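Local structure of beta-lactamase (5GWA) at residues 54-59 with 130-135; 224-229 with 252-257. The protein probably hydrolyses beta-lactam antibiotics to substituted beta-amino acids, as a class A extended-spectrum enzyme, and is bound here by the inhibitor avibactam. One frame throughout, in Å; residues are numbered along the deposited sequence.

Contact 1. Residues 54-59 with 130-135; sequences ALAVLD and HNFISK
F132 lays its ring against A56 where two helices of the all-helical domain of the class A beta-lactamase fold, 49-63 and 126-135, cross almost perpendicularly. The axes of the two short segments are inclined at 91°, so the helices share one crossing point rather than a long seam, and their closest approach of 9.7 Å is spanned chiefly by this phenylalanine. Its ring sits across from the A56 backbone: A56 CA stands over one face, 4.0 Å from the ring centroid in a CH-pi contact, while A56 CB reaches F132 CD2 at 3.8 Å. The torsion that sets CG opposite the backbone N (chi1 172°) extends the ring away from its own helix and onto the other. L55 touches F132 CE2 through its CB, approaching the ring obliquely, and its CD1 meets I133 CD1 at 4.2 Å, the two aliphatic chains running at about a right angle. This half is the buried one. L55 also packs on L170, F174 and L188, I133 joins it on L170, and I179 touches both L55 and F132, so helices 164-175 and 182-193 and the loop between them close the apolar side. The solvent side is at CE1 and CZ of the ring, where D59, itself partly exposed, lays its CB and its carboxylate meets the ring obliquely, its plane turned 37° from that of the phenyl group. D59 OD1 is engaged by K63 in a salt bridge within the same helix, whereas D59 OD2 lies 3.4 Å from F132 CE1.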
loop_
_atom_site.group_PDB
_atom_site.type_symbol
_atom_site.label_atom_id
_atom_site.label_comp_id
_atom_site.label_asym_id
_atom_site.label_seq_id
_atom_site.Cartn_x
_atom_site.Cartn_y
_atom_site.Cartn_z
ATOM N N ALA A 54 -17.147 -8.045 -6.102
ATOM C CA ALA A 54 -17.198 -9.435 -5.700
ATOM C C ALA A 54 -18.544 -10.040 -6.104
ATOM O O ALA A 54 -18.595 -11.163 -6.609
ATOM C CB ALA A 54 -16.935 -9.583 -4.233
ATOM N N LEU A 55 -19.614 -9.291 -5.896
ATOM C CA LEU A 55 -20.938 -9.720 -6.399
ATOM C C LEU A 55 -20.889 -10.032 -7.878
ATOM O O LEU A 55 -21.352 -11.104 -8.286
ATOM C CB LEU A 55 -22.000 -8.650 -6.159
ATOM C CG LEU A 55 -22.336 -8.321 -4.710
ATOM C CD1 LEU A 55 -23.296 -7.159 -4.656
ATOM C CD2 LEU A 55 -22.911 -9.487 -3.947
ATOM N N ALA A 56 -20.347 -9.122 -8.690
ATOM C CA ALA A 56 -20.353 -9.325 -10.136
ATOM C C ALA A 56 -19.466 -10.525 -10.495
ATOM O O ALA A 56 -19.763 -11.290 -11.415
ATOM C CB ALA A 56 -19.896 -8.076 -10.852
ATOM N N VAL A 57 -18.292 -10.594 -9.883
ATOM C CA VAL A 57 -17.415 -11.746 -10.120
ATOM C C VAL A 57 -18.062 -13.083 -9.790
ATOM O O VAL A 57 -17.993 -14.043 -10.579
ATOM C CB VAL A 57 -16.114 -11.585 -9.326
ATOM C CG1 VAL A 57 -15.259 -12.834 -9.384
ATOM C CG2 VAL A 57 -15.364 -10.411 -9.883
ATOM N N LEU A 58 -18.684 -13.184 -8.623
ATOM C CA LEU A 58 -19.217 -14.469 -8.197
ATOM C C LEU A 58 -20.430 -14.829 -9.036
ATOM O O LEU A 58 -20.681 -15.994 -9.230
ATOM C CB LEU A 58 -19.585 -14.446 -6.710
ATOM C CG LEU A 58 -18.354 -14.454 -5.812
ATOM C CD1 LEU A 58 -18.747 -14.036 -4.391
ATOM C CD2 LEU A 58 -17.684 -15.825 -5.802
ATOM N N ASP A 59 -21.179 -13.833 -9.481
ATOM C CA ASP A 59 -22.288 -14.072 -10.425
ATOM C C ASP A 59 -21.755 -14.674 -11.716
ATOM O O ASP A 59 -22.385 -15.578 -12.305
ATOM C CB ASP A 59 -23.064 -12.804 -10.720
ATOM C CG ASP A 59 -24.171 -13.016 -11.744
ATOM O OD1 ASP A 59 -25.186 -13.633 -11.357
ATOM O OD2 ASP A 59 -24.099 -12.412 -12.824
ATOM N N HIS A 130 -20.635 -1.810 -12.999
ATOM C CA HIS A 130 -21.589 -0.720 -12.909
ATOM C C HIS A 130 -22.945 -1.177 -13.411
ATOM O O HIS A 130 -23.955 -0.949 -12.765
ATOM C CB HIS A 130 -21.088 0.443 -13.737
ATOM C CG HIS A 130 -22.044 1.582 -13.815
ATOM N ND1 HIS A 130 -22.075 2.592 -12.876
ATOM C CD2 HIS A 130 -23.118 1.784 -14.610
ATOM C CE1 HIS A 130 -23.043 3.439 -13.171
ATOM N NE2 HIS A 130 -23.741 2.928 -14.171
ATOM N N ASN A 131 -22.972 -1.761 -14.595
ATOM C CA ASN A 131 -24.248 -2.228 -15.151
ATOM C C ASN A 131 -24.881 -3.348 -14.333
ATOM O O ASN A 131 -26.093 -3.382 -14.147
ATOM C CB ASN A 131 -24.043 -2.692 -16.590
ATOM C CG ASN A 131 -23.780 -1.549 -17.530
ATOM O OD1 ASN A 131 -24.108 -0.413 -17.231
ATOM N ND2 ASN A 131 -23.308 -1.865 -18.738
ATOM N N PHE A 132 -24.072 -4.291 -13.894
ATOM C CA PHE A 132 -24.544 -5.409 -13.108
ATOM C C PHE A 132 -25.302 -4.899 -11.901
ATOM O O PHE A 132 -26.378 -5.377 -11.546
ATOM C CB PHE A 132 -23.371 -6.300 -12.691
ATOM C CG PHE A 132 -23.743 -7.374 -11.734
ATOM C CD1 PHE A 132 -24.413 -8.494 -12.160
ATOM C CD2 PHE A 132 -23.578 -7.184 -10.370
ATOM C CE1 PHE A 132 -24.842 -9.442 -11.263
ATOM C CE2 PHE A 132 -23.886 -8.186 -9.486
ATOM C CZ PHE A 132 -24.520 -9.316 -9.924
ATOM N N ILE A 133 -24.680 -3.959 -11.204
ATOM C CA ILE A 133 -25.287 -3.410 -10.013
ATOM C C ILE A 133 -26.582 -2.675 -10.349
ATOM O O ILE A 133 -27.607 -2.902 -9.685
ATOM C CB ILE A 133 -24.305 -2.454 -9.296
ATOM C CG1 ILE A 133 -23.110 -3.250 -8.748
ATOM C CG2 ILE A 133 -25.003 -1.725 -8.141
ATOM C CD1 ILE A 133 -23.405 -4.348 -7.761
ATOM N N SER A 134 -26.535 -1.805 -11.353
ATOM C CA SER A 134 -27.712 -1.076 -11.796
ATOM C C SER A 134 -28.869 -2.039 -12.079
ATOM O O SER A 134 -30.035 -1.773 -11.708
ATOM C CB SER A 134 -27.413 -0.255 -13.042
ATOM O OG SER A 134 -28.597 0.421 -13.445
ATOM N N LYS A 135 -28.553 -3.168 -12.691
ATOM C CA LYS A 135 -29.615 -4.112 -13.095
ATOM C C LYS A 135 -30.179 -4.968 -11.977
ATOM O O LYS A 135 -31.259 -5.574 -12.127
ATOM C CB LYS A 135 -29.119 -5.003 -14.225
ATOM C CG LYS A 135 -28.823 -4.235 -15.488
ATOM C CD LYS A 135 -30.092 -4.086 -16.323
ATOM C CE LYS A 135 -29.848 -3.225 -17.545
ATOM N NZ LYS A 135 -31.110 -3.069 -18.327
#

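Contact 2. Residues 224-229 with 252-257; sequences KGITAA and DSSEKS. With NA (sodium ion), chain B; NA (sodium ion), chain X.
T227 and S253 form an antiparallel hydrogen-bonded pair within a G1 beta bulge, in which D252 and S253 both face T227. T227 N gives a nearly straight bond to S253 O, 2.8 Å long and in the carbonyl plane; S253 N returns one to T227 O from above that carbonyl's plane. D252 N completes the pairing with a 3.0 Å bond to A228 O. The T227 side chain is set by chi1 -56°, which keeps OG1 beside its own backbone N and delivers it to a sodium ion at 2.8 Å. G225 O, E255 O and a water also bind this ion, and T221 hydrogen-bonds the same hydroxyl. I226 divides its branches between two partners: CG2 rests on D252 CA at 3.6 Å, while CD1 extends to S254 OG at 3.3 Å. In S253 the hydroxyl lies opposite the backbone N (chi1 179°), letting OG accept from E255 N at 3.0 Å as an ST turn; OG is also hydrogen-bonded to N260 OD1. D252 bends its carboxylate back beside A228, with OD1 3.7 Å from A228 CA and hydrogen-bonded to Y158. A second water donates to both G225 O and S254 O. The pair closes the open end of the hairpin of strands 227-237 and 243-253, inner neighbours in the five-stranded sheet, just where the chain leaves strand 243-253 for helix 257-276, which carries N260.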
loop_
_atom_site.group_PDB
_atom_site.type_symbol
_atom_site.label_atom_id
_atom_site.label_comp_id
_atom_site.label_asym_id
_atom_site.label_seq_id
_atom_site.Cartn_x
_atom_site.Cartn_y
_atom_site.Cartn_z
ATOM N N LYS A 224 -4.146 19.954 1.464
ATOM C CA LYS A 224 -4.963 20.866 2.266
ATOM C C LYS A 224 -5.477 20.251 3.553
ATOM O O LYS A 224 -6.307 20.838 4.222
ATOM C CB LYS A 224 -6.159 21.373 1.446
ATOM C CG LYS A 224 -5.771 22.152 0.204
ATOM C CD LYS A 224 -5.719 23.647 0.491
ATOM C CE LYS A 224 -4.802 24.378 -0.480
ATOM N NZ LYS A 224 -4.505 25.759 0.002
ATOM N N GLY A 225 -5.065 19.032 3.866
ATOM C CA GLY A 225 -5.477 18.421 5.106
ATOM C C GLY A 225 -6.833 17.722 5.032
ATOM O O GLY A 225 -7.375 17.327 6.047
ATOM N N ILE A 226 -7.337 17.516 3.830
ATOM C CA ILE A 226 -8.644 16.855 3.654
ATOM C C ILE A 226 -8.478 15.363 3.334
ATOM O O ILE A 226 -7.807 15.003 2.384
ATOM C CB ILE A 226 -9.410 17.512 2.501
ATOM C CG1 ILE A 226 -9.526 19.012 2.762
ATOM C CG2 ILE A 226 -10.788 16.891 2.322
ATOM C CD1 ILE A 226 -10.350 19.329 3.986
ATOM N N THR A 227 -9.127 14.523 4.133
ATOM C CA THR A 227 -9.242 13.112 3.838
ATOM C C THR A 227 -10.615 12.855 3.150
ATOM O O THR A 227 -11.668 12.920 3.784
ATOM C CB THR A 227 -9.101 12.306 5.110
ATOM O OG1 THR A 227 -7.838 12.646 5.758
ATOM C CG2 THR A 227 -9.073 10.848 4.782
ATOM N N ALA A 228 -10.545 12.516 1.871
ATOM C CA ALA A 228 -11.753 12.377 1.060
ATOM C C ALA A 228 -12.737 11.347 1.594
ATOM O O ALA A 228 -13.935 11.538 1.486
ATOM C CB ALA A 228 -11.400 12.037 -0.361
ATOM N N ALA A 229 -12.221 10.201 2.044
ATOM C CA ALA A 229 -13.071 9.059 2.400
ATOM C C ALA A 229 -12.516 8.241 3.561
ATOM O O ALA A 229 -11.348 7.875 3.562
ATOM C CB ALA A 229 -13.284 8.163 1.200
ATOM N N ASP A 252 -14.632 14.085 2.879
ATOM C CA ASP A 252 -14.035 15.415 2.835
ATOM C C ASP A 252 -13.759 15.986 4.211
ATOM O O ASP A 252 -14.284 17.019 4.621
ATOM C CB ASP A 252 -14.911 16.325 1.986
ATOM C CG ASP A 252 -14.945 15.889 0.538
ATOM O OD1 ASP A 252 -14.080 15.085 0.123
ATOM O OD2 ASP A 252 -15.793 16.436 -0.211
ATOM N N SER A 253 -13.057 15.177 5.006
ATOM C CA SER A 253 -12.887 15.464 6.394
ATOM C C SER A 253 -11.586 16.193 6.699
ATOM O O SER A 253 -10.522 15.834 6.216
ATOM C CB SER A 253 -12.913 14.162 7.184
ATOM O OG SER A 253 -12.729 14.394 8.567
ATOM N N SER A 254 -11.743 17.239 7.494
ATOM C CA SER A 254 -10.616 17.930 8.102
ATOM C C SER A 254 -10.146 17.295 9.385
ATOM O O SER A 254 -9.167 17.766 9.979
ATOM C CB SER A 254 -11.008 19.403 8.333
ATOM O OG SER A 254 -11.045 20.062 7.082
ATOM N N GLU A 255 -10.830 16.261 9.854
ATOM C CA GLU A 255 -10.480 15.610 11.122
ATOM C C GLU A 255 -9.388 14.564 10.922
ATOM O O GLU A 255 -9.166 14.065 9.833
ATOM C CB GLU A 255 -11.667 14.928 11.749
ATOM C CG GLU A 255 -12.895 15.790 11.936
ATOM C CD GLU A 255 -12.859 16.723 13.136
ATOM O OE1 GLU A 255 -11.914 16.652 13.947
ATOM O OE2 GLU A 255 -13.792 17.553 13.273
ATOM N N LYS A 256 -8.648 14.293 11.981
ATOM C CA LYS A 256 -7.622 13.281 11.904
ATOM C C LYS A 256 -8.249 11.888 11.827
ATOM O O LYS A 256 -9.397 11.686 12.218
ATOM C CB LYS A 256 -6.670 13.438 13.083
ATOM C CG LYS A 256 -5.993 14.800 13.023
ATOM C CD LYS A 256 -4.505 14.719 13.306
ATOM C CE LYS A 256 -4.219 14.217 14.708
ATOM N NZ LYS A 256 -2.825 13.701 14.828
ATOM N N SER A 257 -7.416 10.912 11.473
ATOM C CA SER A 257 -7.893 9.562 11.205
ATOM C C SER A 257 -8.526 8.900 12.418
ATOM O O SER A 257 -9.555 8.243 12.327
ATOM C CB SER A 257 -6.757 8.719 10.658
ATOM O OG SER A 257 -5.736 8.556 11.627
HETATM NA NA NA B . -7.909 14.822 7.444
HETATM NA NA NA X . -9.027 7.465 5.263
HETATM O O HOH W 1 -6.937 18.813 8.437
HETATM O O HOH W 2 -5.520 14.718 8.510
#

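In the fold
Contact 1 and contact 2 lie on opposite sides of the chain's centre, 30 Å apart between centres and about 18 Å between nearest atoms, and share no helix or strand. They come in series: contact 1 closes at helix 126-135 before strands 227-237 and 243-253 bring contact 2 together. One belongs to the helical core and joins helices distant in sequence; the other lies at one end of two inner strands of the five-stranded sheet, paired as a hairpin. The inhibitor pocket draws on both parts, with S47 just before and K50 within the first turn of helix 49-63, and K215 to S218 in the last part of strand 212-218, next to strand 227-237.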